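Local coordinates for AxyAgu115A (Amphibacillus xylanus NBRC 15112, PDB 6NPS), which is a family GH115 alpha-glucuronidase that probably releases glucuronic acid side groups from arabinoglucuronoxylan, at residues G496-E501 with T565-L570; V506-N511 with I545-G550; G550-L555 with L570-T575. The protein carries 3 engineered substitutions. All blocks are in the same frame, centred on the assembly; numbering follows the deposited sequence.

Interaction 1. Residues G496-E501 with T565-L570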
loop_
_atom_site.group_PDB
_atom_site.type_symbol
_atom_site.label_atom_id
_atom_site.label_comp_id
_atom_site.label_asym_id
_atom_site.label_seq_id
_atom_site.Cartn_x
_atom_site.Cartn_y
_atom_site.Cartn_z
ATOM N N GLY A 496 35.122 -10.049 37.645
ATOM C CA GLY A 496 36.497 -9.758 37.311
ATOM C C GLY A 496 36.709 -9.211 35.919
ATOM O O GLY A 496 37.806 -8.721 35.626
ATOM N N VAL A 497 35.704 -9.275 35.052
ATOM C CA VAL A 497 35.792 -8.693 33.718
ATOM C C VAL A 497 35.313 -7.248 33.718
ATOM O O VAL A 497 35.960 -6.347 33.169
ATOM C CB VAL A 497 34.960 -9.541 32.733
ATOM C CG1 VAL A 497 35.104 -8.984 31.338
ATOM C CG2 VAL A 497 35.343 -11.016 32.808
ATOM N N PHE A 498 34.142 -7.030 34.297
ATOM C CA PHE A 498 33.439 -5.762 34.266
ATOM C C PHE A 498 33.339 -5.225 35.689
ATOM O O PHE A 498 33.166 -5.997 36.636
ATOM C CB PHE A 498 32.050 -5.978 33.678
ATOM C CG PHE A 498 32.043 -6.208 32.187
ATOM C CD1 PHE A 498 32.867 -5.444 31.353
ATOM C CD2 PHE A 498 31.199 -7.149 31.616
ATOM C CE1 PHE A 498 32.849 -5.635 29.969
ATOM C CE2 PHE A 498 31.159 -7.335 30.241
ATOM C CZ PHE A 498 31.991 -6.582 29.410
ATOM N N ASN A 499 33.463 -3.917 35.857
ATOM C CA ASN A 499 33.251 -3.375 37.189
ATOM C C ASN A 499 31.745 -3.235 37.432
ATOM O O ASN A 499 30.907 -3.581 36.584
ATOM C CB ASN A 499 34.013 -2.055 37.361
ATOM C CG ASN A 499 33.591 -0.986 36.376
ATOM O OD1 ASN A 499 32.426 -0.895 35.968
ATOM N ND2 ASN A 499 34.545 -0.137 35.998
ATOM N N LEU A 500 31.393 -2.682 38.594
ATOM C CA LEU A 500 29.986 -2.575 38.966
ATOM C C LEU A 500 29.171 -1.796 37.930
ATOM O O LEU A 500 28.072 -2.224 37.533
ATOM C CB LEU A 500 29.881 -1.934 40.348
ATOM C CG LEU A 500 28.448 -1.851 40.844
ATOM C CD1 LEU A 500 28.411 -2.266 42.306
ATOM C CD2 LEU A 500 27.898 -0.427 40.619
ATOM N N GLU A 501 29.685 -0.635 37.487
ATOM C CA GLU A 501 28.959 0.183 36.527
ATOM C C GLU A 501 28.821 -0.535 35.180
ATOM O O GLU A 501 27.783 -0.423 34.510
ATOM C CB GLU A 501 29.670 1.538 36.359
ATOM C CG GLU A 501 29.408 2.227 35.029
ATOM C CD GLU A 501 30.268 3.473 34.814
ATOM O OE1 GLU A 501 30.048 4.194 33.806
ATOM O OE2 GLU A 501 31.171 3.720 35.648
ATOM N N THR A 565 35.266 -13.015 23.636
ATOM C CA THR A 565 34.402 -14.023 23.024
ATOM C C THR A 565 33.114 -14.219 23.825
ATOM O O THR A 565 32.019 -14.296 23.253
ATOM C CB THR A 565 35.169 -15.357 22.888
ATOM O OG1 THR A 565 36.180 -15.235 21.874
ATOM C CG2 THR A 565 34.235 -16.468 22.497
ATOM N N ALA A 566 33.230 -14.288 25.153
ATOM C CA ALA A 566 32.058 -14.436 26.014
ATOM C C ALA A 566 31.163 -13.208 25.974
ATOM O O ALA A 566 29.944 -13.334 25.887
ATOM C CB ALA A 566 32.506 -14.740 27.455
ATOM N N TYR A 567 31.735 -12.005 26.051
ATOM C CA TYR A 567 30.922 -10.807 25.873
ATOM C C TYR A 567 30.165 -10.852 24.538
ATOM O O TYR A 567 28.945 -10.636 24.478
ATOM C CB TYR A 567 31.794 -9.541 25.970
ATOM C CG TYR A 567 30.962 -8.322 25.661
ATOM C CD1 TYR A 567 29.945 -7.917 26.524
ATOM C CD2 TYR A 567 31.153 -7.607 24.494
ATOM C CE1 TYR A 567 29.144 -6.845 26.230
ATOM C CE2 TYR A 567 30.355 -6.535 24.193
ATOM C CZ TYR A 567 29.370 -6.157 25.072
ATOM O OH TYR A 567 28.578 -5.088 24.759
ATOM N N PHE A 568 30.869 -11.172 23.462
ATOM C CA PHE A 568 30.247 -11.161 22.140
ATOM C C PHE A 568 29.130 -12.202 22.032
ATOM O O PHE A 568 28.023 -11.902 21.576
ATOM C CB PHE A 568 31.313 -11.434 21.068
ATOM C CG PHE A 568 30.800 -11.219 19.674
ATOM C CD1 PHE A 568 30.986 -9.996 19.038
ATOM C CD2 PHE A 568 30.102 -12.213 19.008
ATOM C CE1 PHE A 568 30.487 -9.777 17.756
ATOM C CE2 PHE A 568 29.585 -11.993 17.740
ATOM C CZ PHE A 568 29.789 -10.770 17.112
ATOM N N ALA A 569 29.413 -13.449 22.416
ATOM C CA ALA A 569 28.423 -14.503 22.231
ATOM C C ALA A 569 27.246 -14.377 23.193
ATOM O O ALA A 569 26.116 -14.704 22.822
ATOM C CB ALA A 569 29.087 -15.870 22.390
ATOM N N LEU A 570 27.468 -13.867 24.406
ATOM C CA LEU A 570 26.406 -13.824 25.401
ATOM C C LEU A 570 25.642 -12.503 25.411
ATOM O O LEU A 570 24.482 -12.477 25.847
ATOM C CB LEU A 570 26.988 -14.081 26.809
ATOM C CG LEU A 570 27.561 -15.505 27.057
ATOM C CD1 LEU A 570 28.161 -15.686 28.459
ATOM C CD2 LEU A 570 26.524 -16.614 26.796
#

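Interaction 2. Residues V506-N511 with I545-G550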
loop_
_atom_site.group_PDB
_atom_site.type_symbol
_atom_site.label_atom_id
_atom_site.label_comp_id
_atom_site.label_asym_id
_atom_site.label_seq_id
_atom_site.Cartn_x
_atom_site.Cartn_y
_atom_site.Cartn_z
ATOM N N VAL A 506 25.482 -4.108 31.342
ATOM C CA VAL A 506 25.105 -5.428 30.809
ATOM C C VAL A 506 23.665 -5.755 31.184
ATOM O O VAL A 506 22.899 -6.274 30.368
ATOM C CB VAL A 506 26.066 -6.519 31.305
ATOM C CG1 VAL A 506 25.541 -7.927 30.860
ATOM C CG2 VAL A 506 27.473 -6.245 30.765
ATOM N N PHE A 507 23.258 -5.427 32.413
ATOM C CA PHE A 507 21.867 -5.665 32.794
ATOM C C PHE A 507 20.900 -4.877 31.906
ATOM O O PHE A 507 19.895 -5.427 31.436
ATOM C CB PHE A 507 21.647 -5.314 34.268
ATOM C CG PHE A 507 20.205 -5.425 34.671
ATOM C CD1 PHE A 507 19.619 -6.675 34.862
ATOM C CD2 PHE A 507 19.406 -4.298 34.762
ATOM C CE1 PHE A 507 18.279 -6.791 35.182
ATOM C CE2 PHE A 507 18.067 -4.399 35.085
ATOM C CZ PHE A 507 17.496 -5.664 35.294
ATOM N N GLU A 508 21.179 -3.582 31.657
ATOM C CA GLU A 508 20.339 -2.825 30.726
ATOM C C GLU A 508 20.227 -3.507 29.367
ATOM O O GLU A 508 19.162 -3.463 28.747
ATOM C CB GLU A 508 20.888 -1.417 30.517
ATOM C CG GLU A 508 20.829 -0.513 31.740
ATOM C CD GLU A 508 21.286 0.915 31.408
ATOM O OE1 GLU A 508 20.620 1.597 30.586
ATOM O OE2 GLU A 508 22.320 1.351 31.961
ATOM N N LEU A 509 21.342 -4.054 28.844
ATOM C CA LEU A 509 21.340 -4.673 27.516
ATOM C C LEU A 509 20.469 -5.924 27.498
ATOM O O LEU A 509 19.656 -6.111 26.587
ATOM C CB LEU A 509 22.769 -5.057 27.082
ATOM C CG LEU A 509 23.688 -3.869 26.828
ATOM C CD1 LEU A 509 25.093 -4.310 26.486
ATOM C CD2 LEU A 509 23.106 -3.005 25.697
ATOM N N LEU A 510 20.659 -6.815 28.490
ATOM C CA LEU A 510 19.974 -8.114 28.461
ATOM C C LEU A 510 18.489 -7.936 28.723
ATOM O O LEU A 510 17.643 -8.493 28.003
ATOM C CB LEU A 510 20.562 -9.071 29.517
ATOM C CG LEU A 510 22.026 -9.441 29.372
ATOM C CD1 LEU A 510 22.434 -10.471 30.457
ATOM C CD2 LEU A 510 22.202 -10.015 27.992
ATOM N N ASN A 511 18.164 -7.172 29.764
ATOM C CA ASN A 511 16.778 -6.861 30.073
ATOM C C ASN A 511 16.149 -6.058 28.951
ATOM O O ASN A 511 14.996 -6.300 28.569
ATOM C CB ASN A 511 16.710 -6.087 31.384
ATOM C CG ASN A 511 15.352 -6.170 32.019
ATOM O OD1 ASN A 511 14.989 -7.199 32.588
ATOM N ND2 ASN A 511 14.578 -5.096 31.912
ATOM N N ILE A 545 16.508 1.944 21.564
ATOM C CA ILE A 545 17.443 1.122 20.814
ATOM C C ILE A 545 18.771 1.831 20.643
ATOM O O ILE A 545 19.838 1.225 20.811
ATOM C CB ILE A 545 16.835 0.742 19.445
ATOM C CG1 ILE A 545 15.706 -0.254 19.656
ATOM C CG2 ILE A 545 17.931 0.230 18.500
ATOM C CD1 ILE A 545 14.873 -0.561 18.358
ATOM N N ASP A 546 18.737 3.121 20.273
ATOM C CA ASP A 546 20.004 3.826 20.109
ATOM C C ASP A 546 20.745 3.926 21.439
ATOM O O ASP A 546 21.972 3.821 21.472
ATOM C CB ASP A 546 19.774 5.206 19.478
ATOM C CG ASP A 546 19.376 5.111 17.975
ATOM O OD1 ASP A 546 18.792 6.094 17.466
ATOM O OD2 ASP A 546 19.622 4.067 17.300
ATOM N N HIS A 547 20.031 4.061 22.547
ATOM C CA HIS A 547 20.717 4.077 23.834
ATOM C C HIS A 547 21.392 2.725 24.099
ATOM O O HIS A 547 22.571 2.664 24.485
ATOM C CB HIS A 547 19.715 4.404 24.947
ATOM C CG HIS A 547 20.269 4.227 26.321
ATOM N ND1 HIS A 547 21.305 4.991 26.800
ATOM C CD2 HIS A 547 19.959 3.349 27.310
ATOM C CE1 HIS A 547 21.610 4.598 28.023
ATOM N NE2 HIS A 547 20.805 3.603 28.358
ATOM N N LEU A 548 20.659 1.626 23.876
ATOM C CA LEU A 548 21.208 0.280 24.134
ATOM C C LEU A 548 22.364 -0.071 23.181
ATOM O O LEU A 548 23.392 -0.597 23.625
ATOM C CB LEU A 548 20.072 -0.766 24.025
ATOM C CG LEU A 548 18.979 -0.579 25.104
ATOM C CD1 LEU A 548 17.766 -1.436 24.845
ATOM C CD2 LEU A 548 19.529 -0.803 26.518
ATOM N N LEU A 549 22.213 0.167 21.862
ATOM C CA LEU A 549 23.342 -0.039 20.946
ATOM C C LEU A 549 24.578 0.738 21.400
ATOM O O LEU A 549 25.705 0.222 21.342
ATOM C CB LEU A 549 22.966 0.365 19.517
ATOM C CG LEU A 549 21.838 -0.464 18.894
ATOM C CD1 LEU A 549 21.405 0.117 17.541
ATOM C CD2 LEU A 549 22.224 -1.935 18.756
ATOM N N GLY A 550 24.389 1.977 21.885
ATOM C CA GLY A 550 25.518 2.726 22.398
ATOM C C GLY A 550 26.217 2.025 23.547
ATOM O O GLY A 550 27.452 1.989 23.601
#

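Interaction 3. Residues G550-L555 with L570-T575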
loop_
_atom_site.group_PDB
_atom_site.type_symbol
_atom_site.label_atom_id
_atom_site.label_comp_id
_atom_site.label_asym_id
_atom_site.label_seq_id
_atom_site.Cartn_x
_atom_site.Cartn_y
_atom_site.Cartn_z
ATOM N N GLY A 550 24.389 1.977 21.885
ATOM C CA GLY A 550 25.518 2.726 22.398
ATOM C C GLY A 550 26.217 2.025 23.547
ATOM O O GLY A 550 27.452 1.989 23.601
ATOM N N LEU A 551 25.443 1.476 24.503
ATOM C CA LEU A 551 26.065 0.741 25.604
ATOM C C LEU A 551 26.784 -0.510 25.094
ATOM O O LEU A 551 27.875 -0.847 25.567
ATOM C CB LEU A 551 25.022 0.322 26.656
ATOM C CG LEU A 551 24.230 1.376 27.421
ATOM C CD1 LEU A 551 23.273 0.701 28.416
ATOM C CD2 LEU A 551 25.180 2.362 28.120
ATOM N N ALA A 552 26.170 -1.225 24.162
ATOM C CA ALA A 552 26.780 -2.451 23.662
ATOM C C ALA A 552 28.109 -2.145 22.987
ATOM O O ALA A 552 29.066 -2.908 23.121
ATOM C CB ALA A 552 25.837 -3.157 22.674
ATOM N N GLU A 553 28.202 -1.010 22.292
ATOM C CA GLU A 553 29.477 -0.648 21.679
ATOM C C GLU A 553 30.500 -0.147 22.693
ATOM O O GLU A 553 31.708 -0.347 22.494
ATOM C CB GLU A 553 29.269 0.385 20.562
ATOM C CG GLU A 553 28.568 -0.233 19.342
ATOM C CD GLU A 553 29.539 -0.825 18.305
ATOM O OE1 GLU A 553 30.636 -1.306 18.676
ATOM O OE2 GLU A 553 29.194 -0.818 17.099
ATOM N N GLU A 554 30.066 0.484 23.788
ATOM C CA GLU A 554 31.027 0.864 24.818
ATOM C C GLU A 554 31.687 -0.374 25.399
ATOM O O GLU A 554 32.918 -0.436 25.534
ATOM C CB GLU A 554 30.343 1.649 25.939
ATOM C CG GLU A 554 29.815 3.002 25.565
ATOM C CD GLU A 554 29.028 3.641 26.715
ATOM O OE1 GLU A 554 29.320 3.326 27.893
ATOM O OE2 GLU A 554 28.115 4.453 26.435
ATOM N N LEU A 555 30.879 -1.382 25.765
ATOM C CA LEU A 555 31.476 -2.563 26.393
ATOM C C LEU A 555 32.277 -3.395 25.397
ATOM O O LEU A 555 33.243 -4.060 25.783
ATOM C CB LEU A 555 30.391 -3.418 27.063
ATOM C CG LEU A 555 29.585 -2.674 28.136
ATOM C CD1 LEU A 555 28.481 -3.548 28.682
ATOM C CD2 LEU A 555 30.496 -2.215 29.267
ATOM N N LEU A 570 27.468 -13.867 24.406
ATOM C CA LEU A 570 26.406 -13.824 25.401
ATOM C C LEU A 570 25.642 -12.503 25.411
ATOM O O LEU A 570 24.482 -12.477 25.847
ATOM C CB LEU A 570 26.988 -14.081 26.809
ATOM C CG LEU A 570 27.561 -15.505 27.057
ATOM C CD1 LEU A 570 28.161 -15.686 28.459
ATOM C CD2 LEU A 570 26.524 -16.614 26.796
ATOM N N VAL A 571 26.279 -11.389 25.044
ATOM C CA VAL A 571 25.616 -10.099 25.237
ATOM C C VAL A 571 25.559 -9.336 23.908
ATOM O O VAL A 571 24.489 -8.929 23.448
ATOM C CB VAL A 571 26.339 -9.283 26.322
ATOM C CG1 VAL A 571 25.656 -7.926 26.494
ATOM C CG2 VAL A 571 26.367 -10.079 27.630
ATOM N N TYR A 572 26.714 -9.129 23.282
ATOM C CA TYR A 572 26.760 -8.227 22.138
ATOM C C TYR A 572 25.971 -8.779 20.948
ATOM O O TYR A 572 25.157 -8.071 20.350
ATOM C CB TYR A 572 28.227 -7.970 21.758
ATOM C CG TYR A 572 28.404 -6.917 20.680
ATOM C CD1 TYR A 572 28.447 -5.552 21.011
ATOM C CD2 TYR A 572 28.546 -7.285 19.342
ATOM C CE1 TYR A 572 28.621 -4.587 20.003
ATOM C CE2 TYR A 572 28.714 -6.342 18.341
ATOM C CZ TYR A 572 28.760 -5.002 18.680
ATOM O OH TYR A 572 28.930 -4.075 17.695
ATOM N N TYR A 573 26.221 -10.034 20.560
ATOM C CA TYR A 573 25.538 -10.570 19.380
ATOM C C TYR A 573 24.013 -10.643 19.567
ATOM O O TYR A 573 23.284 -10.131 18.703
ATOM C CB TYR A 573 26.166 -11.934 19.028
ATOM C CG TYR A 573 25.390 -12.661 17.955
ATOM C CD1 TYR A 573 25.369 -12.185 16.655
ATOM C CD2 TYR A 573 24.662 -13.810 18.247
ATOM C CE1 TYR A 573 24.644 -12.839 15.653
ATOM C CE2 TYR A 573 23.948 -14.476 17.262
ATOM C CZ TYR A 573 23.925 -13.964 15.977
ATOM O OH TYR A 573 23.198 -14.590 15.001
ATOM N N PRO A 574 23.461 -11.257 20.635
ATOM C CA PRO A 574 21.988 -11.191 20.849
ATOM C C PRO A 574 21.429 -9.767 20.882
ATOM O O PRO A 574 20.329 -9.527 20.367
ATOM C CB PRO A 574 21.786 -11.857 22.225
ATOM C CG PRO A 574 23.018 -12.529 22.527
ATOM C CD PRO A 574 24.149 -11.966 21.718
ATOM N N THR A 575 22.092 -8.833 21.577
ATOM C CA THR A 575 21.552 -7.469 21.674
ATOM C C THR A 575 21.520 -6.798 20.318
ATOM O O THR A 575 20.470 -6.350 19.848
ATOM C CB THR A 575 22.394 -6.604 22.632
ATOM O OG1 THR A 575 22.389 -7.212 23.907
ATOM C CG2 THR A 575 21.804 -5.171 22.738
#

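Interaction 1. Residues G496-E501 with T565-L570
The lead-in loop to helix 500-519 meets the first turns of helix 564-596 through one aromatic pair, F498 against Y567, both buried. Segment 496-501 supplies the F498 ring from an extended backbone just before the helix begins. N499 stands at the N-cap position: its side chain caps a backbone N slightly farther along, and its own backbone N is hydrogen-bonded to the side chain of Q502. F498 is the residue immediately before this N-cap.

The touching is done by few atoms. F498 CZ lies 3.8 Å from Y567 CD1, and F498 CE2 lies 4.0 Å from the same Y567 CD1. Seen from F498, the tyrosine carbon arrives at the ring edge, close to the ring plane. The two planes are nearly perpendicular, at 85°, and the centroids of the F498 and Y567 rings are 5.8 Å apart, while the approach to the tyrosine ring is oblique. Y567 holds CG anti to the backbone N (chi1 175°), which carries its ring off the helix toward the loop. One face of the F498 ring is covered by its own neighbour: V497 CG1 sits 4.1 Å above the centre of the F498 ring.

The contact buries a modest 72 Å² over the two segments. Beyond it, the phenol end of Y567 runs on to helix 537-558, where OH is hydrogen-bonded to A552 O. The same ring thus joins an apolar edge on one helix lead-in to a polar anchor on another helix. Chemically, the F498-Y567 meeting itself is apolar packing, whereas the hydroxyl of the buried Y567 is hydrogen-bonded to a main-chain carbonyl, A552 O; that bond fixes the phenol end, while F498 meets the ring at CD1.

Interaction 2. Residues V506-N511 with I545-G550
The imidazole of H547 receives E508 OE1 at its edge, in the ring plane, so neither imidazole face takes part in the bond. H547 NE2 donates to E508 OE1 over 3.0 Å, nearly straight at 160°, and the nitrogen reaches the carboxylate oxygen on its syn side, slightly tilted from the carboxylate plane. H547 has CG anti to the backbone N (chi1 171°), which lays the ring across the gap toward helix 500-519. The extended E508 chain comes to meet it, the two side chains crossing at roughly a right angle. This pair occupies the more accessible border of the contact.

Deeper in, two leucines press on main-chain carbonyls of the facing helix in a reciprocal way. L509 CD2 lies 3.2 Å from L548 O, and L548 CD2 lies 3.5 Å from E508 O. The leucines also touch one another, L509 CD2 being 4.1 Å from L548 CB. The backbones come nearest at this level, with L509 CA and L548 CA 6.0 Å apart.

The short helical axes approach to 9.8 Å and run at 131° to each other, well splayed from antiparallel. Helices 500-519 and 537-558, consecutive in the chain, thus pack at a slant, with leucines inside and the H547-E508 bond at the border, in the all-helical region that follows the barrel strands.

Interaction 3. Residues G550-L555 with L570-T575
A552 and Y572 bring their CA atoms within 6.0 Å of each other, beside a wider pi-type turn at 570-572 and a kink at P574, whose N has no bond to the preceding turn. In the side chains, the Y572 ring does most of the work. Its CG is anti to the backbone N (chi1 -173°), which turns the ring edge to helix 537-558. Y572 CD1 lies 3.4 Å from A552 O, which sits at that edge, close to the ring plane. A552 O is hydrogen-bonded to Y567 OH, so the ring edge is a packing neighbour beside that bond. A552 CB makes an apolar contact with Y572 CD1 at 3.9 Å.

Farther out, E553 bends at its second torsion (chi2 -90°) and brings its carboxylate to the phenol end. Both its oxygens lie near Y572 OH, OE2 at 3.3 Å and OE1 at 3.4 Å, and the carboxylate and ring planes stand 69° apart. Beyond the two segments, Y572 also meets the rings of F568 and Y556.

Just after the kink, T575 OG1 donates to V571 O at 2.8 Å, while T575 N reaches V571 O at 3.0 Å from the opposite face of the carbonyl plane. Two donors thus grip one acceptor in the turn spanning the proline.

Across the contact, the chemistry is graded: apolar and carbonyl-edge packing at A552 forms the inner part, and the E553 carboxylate beside the phenol oxygen makes a polar outer end.

In the fold
The three contacts sit on one side of the chain's centre and tie together helices 500-519, 537-558 and 564-596, which follow one another along the chain. Interaction 2 joins the first pair, interaction 3 the second; interaction 1 ties the lead-in of the first to the third. Their centres lie about 13 Å (1 and 2), 9 Å (1 and 3) and 7 Å (2 and 3) apart. Interactions 2 and 3 share G550 and come in series, while 1 and 3 share L570 and cross along the chain. L509 CD1 packs 3.7 Å from V571 CG1 and 3.8 Å from A552 CA, so all three helices meet in a common core within this helical region.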